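Local coordinates for malarial CLPB2 atpase/hsp101 protein (PDB 4IRF) that probably unfolds and translocates proteins as a ClpA/ClpB-family AAA+ ATPase of the malaria parasite, here represented by its N-terminal cargo-binding domain, at residues L117-S122 and A143-K148; H39-L44 and E125-I130. All coordinates share one frame; numbering follows the deposited sequence.

In the fold
Both contacts lie inside the mainly helical N-terminal Clp domain and alternate along the chain, so helix 114-121 of interaction 1 is followed directly by helix 125-133 of interaction 2, which in turn leads into helix 138-151. Their centres are about 14 Å apart. Interaction 2 is the more central, about 6 Å from the centre of the chain against about 10 Å for interaction 1. They touch through L121, whose CD2 packs 3.9 Å from CB of I40, while its carbonyl O lies 3.4 Å from V127 CG1. The nucleotide-binding AAA+ modules of the full protein are not part of this chain, so both contacts concern the interior of the cargo-binding domain.

Interaction 1 of 2, residues L117-S122 and A143-K148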
# COMPACT_ATOMS: atom_id res chain seq x y z
N LEU A 117 -1.19 3.52 -5.66
CA LEU A 117 -0.76 2.33 -4.95
C LEU A 117 -1.88 1.89 -4.02
O LEU A 117 -2.22 0.69 -3.94
CB LEU A 117 0.55 2.61 -4.21
CG LEU A 117 1.21 1.45 -3.51
CD1 LEU A 117 1.49 0.30 -4.47
CD2 LEU A 117 2.49 1.96 -2.91
N LEU A 118 -2.51 2.86 -3.34
CA LEU A 118 -3.62 2.54 -2.45
C LEU A 118 -4.73 1.82 -3.23
O LEU A 118 -5.27 0.80 -2.78
CB LEU A 118 -4.13 3.80 -1.72
CG LEU A 118 -5.16 3.53 -0.62
CD1 LEU A 118 -4.48 3.11 0.66
CD2 LEU A 118 -6.01 4.76 -0.41
N SER A 119 -5.04 2.32 -4.43
CA SER A 119 -6.09 1.72 -5.24
C SER A 119 -5.70 0.29 -5.61
O SER A 119 -6.51 -0.65 -5.53
CB SER A 119 -6.31 2.57 -6.50
OG SER A 119 -7.31 1.97 -7.29
N GLY A 120 -4.44 0.11 -5.99
CA GLY A 120 -3.94 -1.22 -6.33
C GLY A 120 -4.01 -2.20 -5.18
O GLY A 120 -4.46 -3.36 -5.33
N LEU A 121 -3.63 -1.73 -4.00
CA LEU A 121 -3.67 -2.57 -2.80
C LEU A 121 -5.07 -3.05 -2.46
O LEU A 121 -5.26 -4.12 -1.89
CB LEU A 121 -3.10 -1.77 -1.63
CG LEU A 121 -1.61 -1.58 -1.67
CD1 LEU A 121 -1.22 -0.59 -0.57
CD2 LEU A 121 -0.88 -2.96 -1.49
N SER A 122 -6.08 -2.26 -2.80
CA SER A 122 -7.45 -2.63 -2.51
C SER A 122 -7.90 -3.92 -3.24
O SER A 122 -8.89 -4.53 -2.86
CB SER A 122 -8.40 -1.47 -2.78
OG SER A 122 -8.56 -1.23 -4.16
N ALA A 143 -13.02 8.25 -4.97
CA ALA A 143 -13.16 9.66 -4.66
C ALA A 143 -11.82 10.31 -4.33
O ALA A 143 -11.55 11.42 -4.76
CB ALA A 143 -14.18 9.88 -3.55
N ILE A 144 -10.98 9.60 -3.55
CA ILE A 144 -9.63 10.06 -3.31
C ILE A 144 -8.89 10.29 -4.62
O ILE A 144 -8.19 11.30 -4.81
CB ILE A 144 -8.85 9.03 -2.47
CG1 ILE A 144 -9.44 8.97 -1.07
CG2 ILE A 144 -7.38 9.37 -2.46
CD1 ILE A 144 -8.87 7.85 -0.20
N LEU A 145 -9.02 9.33 -5.53
CA LEU A 145 -8.34 9.42 -6.82
C LEU A 145 -8.88 10.55 -7.66
O LEU A 145 -8.09 11.29 -8.27
CB LEU A 145 -8.47 8.11 -7.60
CG LEU A 145 -7.55 7.00 -7.14
CD1 LEU A 145 -7.71 5.78 -8.02
CD2 LEU A 145 -6.15 7.52 -7.21
N LYS A 146 -10.20 10.69 -7.66
CA LYS A 146 -10.88 11.77 -8.40
C LYS A 146 -10.46 13.14 -7.84
O LYS A 146 -10.11 14.04 -8.59
CB LYS A 146 -12.40 11.58 -8.32
CG LYS A 146 -13.24 12.64 -9.04
CD LYS A 146 -14.72 12.33 -8.92
CE LYS A 146 -15.58 13.37 -9.63
NZ LYS A 146 -15.35 14.75 -9.10
N ARG A 147 -10.40 13.31 -6.52
CA ARG A 147 -9.94 14.58 -5.98
C ARG A 147 -8.51 14.90 -6.26
O ARG A 147 -8.15 16.02 -6.48
CB ARG A 147 -10.14 14.65 -4.46
CG ARG A 147 -11.54 14.44 -3.97
CD ARG A 147 -11.65 14.90 -2.53
NE ARG A 147 -11.12 13.92 -1.63
CZ ARG A 147 -11.81 12.89 -1.21
NH1 ARG A 147 -13.05 12.76 -1.57
NH2 ARG A 147 -11.26 12.01 -0.43
N LYS A 148 -7.72 13.92 -6.25
CA LYS A 148 -6.35 14.15 -6.57
C LYS A 148 -6.21 14.66 -8.00
O LYS A 148 -5.48 15.55 -8.27
CB LYS A 148 -5.51 12.90 -6.35
CG LYS A 148 -4.07 13.15 -6.61
CD LYS A 148 -3.31 11.86 -6.63
CE LYS A 148 -1.84 12.10 -6.81
NZ LYS A 148 -1.17 12.73 -5.68
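The helical backbones approach most closely at S119 and L145, with CA atoms 8.2 Å apart, a spacing bridged by side chains alone. At that point L145 sends a single branch across: its CD1 lies against the S119 side chain, 3.8 Å from CB and 3.9 Å from OG. The leucine CG is anti to its own carbonyl carbon (chi1 -77°), and the extended branch then reaches the other helix with its methyl end. A second, looser touch comes from L118 and I144, whose methyls meet end to end, L118 CD2 lying 4.2 Å from I144 CD1. In the Clp N-terminal domain this joins helix 114-121 to the last helix, 138-151. Beside these van der Waals touches the same two helices are also held by charge: K148 NZ forms salt bridges with E115, on helix 114-121, and with D113 just before it. On its other flanks helix 114-121 is covered by neighbours, with L118 against F131 and S119 against A103. S122 turns its hydroxyl back onto the S119 carbonyl, OG donating to O at 2.5 Å.

Interaction 2 of 2, residues H39-L44 and E125-I130; sequences HILSAL and ELVNEI
Helix 37-46 meets helix 125-133 in the interior of the helical Clp N-terminal domain, where L41 on the first faces V127 and I130 on the second, two residues three positions apart on one side of their helix. The backbones come nearest at L41 and V127, with CA atoms 7.3 Å apart. The L41 side chain crosses that of V127 obliquely, and its CD2 does most of the touching: it lies 3.9 Å from V127 CG1 and 4.2 Å from V127 CG2. Lower on the leucine, CB also rests 4.2 Å from V127 CG2, so both valine branches are used. L41 carries CG anti to its backbone N (chi1 177°), and the turn at chi2 (60°) brings CD2, rather than CD1, up to the valine. The same CD2 has a more distant neighbour in I130, whose CD1 stands 4.4 Å away. Outside the segments the interface continues along helix 37-46, with P37 against V127 and I38 against both L126 and I130, while L64 of helix 61-74 adds to the surroundings of I130. D124 accepts a hydrogen bond from the V127 backbone N at the start of helix 125-133. All three residues that touch across the contact are buried, and no hydrogen bond or salt bridge joins the two segments. Between these segments the contact is therefore van der Waals and probably hydrophobic in origin, with one leucine methyl carrying the closest approach to each partner.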
# COMPACT_ATOMS: atom_id res chain seq x y z
N HIS A 39 2.22 -6.21 3.48
CA HIS A 39 3.47 -5.55 3.84
C HIS A 39 3.60 -4.15 3.28
O HIS A 39 4.15 -3.26 3.93
CB HIS A 39 4.67 -6.38 3.37
CG HIS A 39 4.64 -7.77 3.88
ND1 HIS A 39 4.86 -8.87 3.07
CD2 HIS A 39 4.43 -8.25 5.13
CE1 HIS A 39 4.74 -9.96 3.81
NE2 HIS A 39 4.50 -9.61 5.06
N ILE A 40 3.11 -3.97 2.05
CA ILE A 40 3.12 -2.67 1.43
C ILE A 40 2.16 -1.75 2.17
O ILE A 40 2.51 -0.59 2.39
CB ILE A 40 2.74 -2.73 -0.04
CG1 ILE A 40 3.81 -3.55 -0.78
CG2 ILE A 40 2.64 -1.31 -0.61
CD1 ILE A 40 3.53 -3.64 -2.27
N LEU A 41 0.99 -2.29 2.53
CA LEU A 41 -0.00 -1.49 3.32
C LEU A 41 0.62 -1.01 4.65
O LEU A 41 0.48 0.18 4.99
CB LEU A 41 -1.30 -2.27 3.53
CG LEU A 41 -2.29 -1.48 4.39
CD1 LEU A 41 -2.64 -0.15 3.77
CD2 LEU A 41 -3.52 -2.29 4.68
N SER A 42 1.33 -1.89 5.34
CA SER A 42 1.99 -1.50 6.61
C SER A 42 2.88 -0.30 6.37
O SER A 42 2.80 0.72 7.07
CB SER A 42 2.83 -2.66 7.15
OG SER A 42 3.51 -2.29 8.34
N ALA A 43 3.70 -0.38 5.32
CA ALA A 43 4.61 0.70 4.93
C ALA A 43 3.89 2.01 4.54
O ALA A 43 4.34 3.11 4.84
CB ALA A 43 5.52 0.22 3.79
N LEU A 44 2.79 1.87 3.82
CA LEU A 44 2.07 3.02 3.30
C LEU A 44 1.44 3.75 4.49
O LEU A 44 1.64 4.96 4.62
CB LEU A 44 1.02 2.55 2.28
CG LEU A 44 0.39 3.65 1.44
CD1 LEU A 44 0.04 3.14 0.05
CD2 LEU A 44 -0.87 4.11 2.14
N GLU A 125 -7.27 -9.37 -1.11
CA GLU A 125 -8.41 -9.72 -0.26
C GLU A 125 -8.18 -9.37 1.21
O GLU A 125 -9.10 -8.86 1.87
CB GLU A 125 -8.78 -11.19 -0.41
CG GLU A 125 -9.30 -11.60 -1.78
CD GLU A 125 -9.32 -13.11 -1.94
OE1 GLU A 125 -8.61 -13.79 -1.16
OE2 GLU A 125 -10.04 -13.65 -2.79
N LEU A 126 -6.98 -9.63 1.72
CA LEU A 126 -6.64 -9.31 3.10
C LEU A 126 -6.66 -7.81 3.32
O LEU A 126 -7.23 -7.31 4.31
CB LEU A 126 -5.25 -9.88 3.43
CG LEU A 126 -4.69 -9.59 4.83
CD1 LEU A 126 -5.70 -10.02 5.88
CD2 LEU A 126 -3.38 -10.35 5.00
N VAL A 127 -6.05 -7.07 2.40
CA VAL A 127 -5.98 -5.61 2.53
C VAL A 127 -7.39 -5.06 2.39
O VAL A 127 -7.78 -4.16 3.14
CB VAL A 127 -5.10 -4.96 1.46
CG1 VAL A 127 -5.35 -3.45 1.40
CG2 VAL A 127 -3.61 -5.26 1.73
N ASN A 128 -8.18 -5.62 1.47
CA ASN A 128 -9.50 -5.07 1.27
C ASN A 128 -10.44 -5.32 2.47
O ASN A 128 -11.31 -4.51 2.74
CB ASN A 128 -10.16 -5.56 -0.00
CG ASN A 128 -11.17 -4.58 -0.49
OD1 ASN A 128 -10.84 -3.42 -0.76
ND2 ASN A 128 -12.42 -5.00 -0.58
N GLU A 129 -10.24 -6.44 3.17
CA GLU A 129 -10.99 -6.70 4.41
C GLU A 129 -10.70 -5.56 5.38
O GLU A 129 -11.60 -4.95 5.96
CB GLU A 129 -10.60 -8.07 4.98
CG GLU A 129 -11.26 -9.23 4.19
CD GLU A 129 -10.67 -10.63 4.45
OE1 GLU A 129 -9.70 -10.78 5.23
OE2 GLU A 129 -11.18 -11.60 3.84
N ILE A 130 -9.42 -5.24 5.50
CA ILE A 130 -9.02 -4.18 6.42
C ILE A 130 -9.65 -2.84 6.04
O ILE A 130 -10.24 -2.17 6.90
CB ILE A 130 -7.50 -4.04 6.49
CG1 ILE A 130 -6.91 -5.29 7.18
CG2 ILE A 130 -7.11 -2.75 7.20
CD1 ILE A 130 -5.41 -5.39 7.11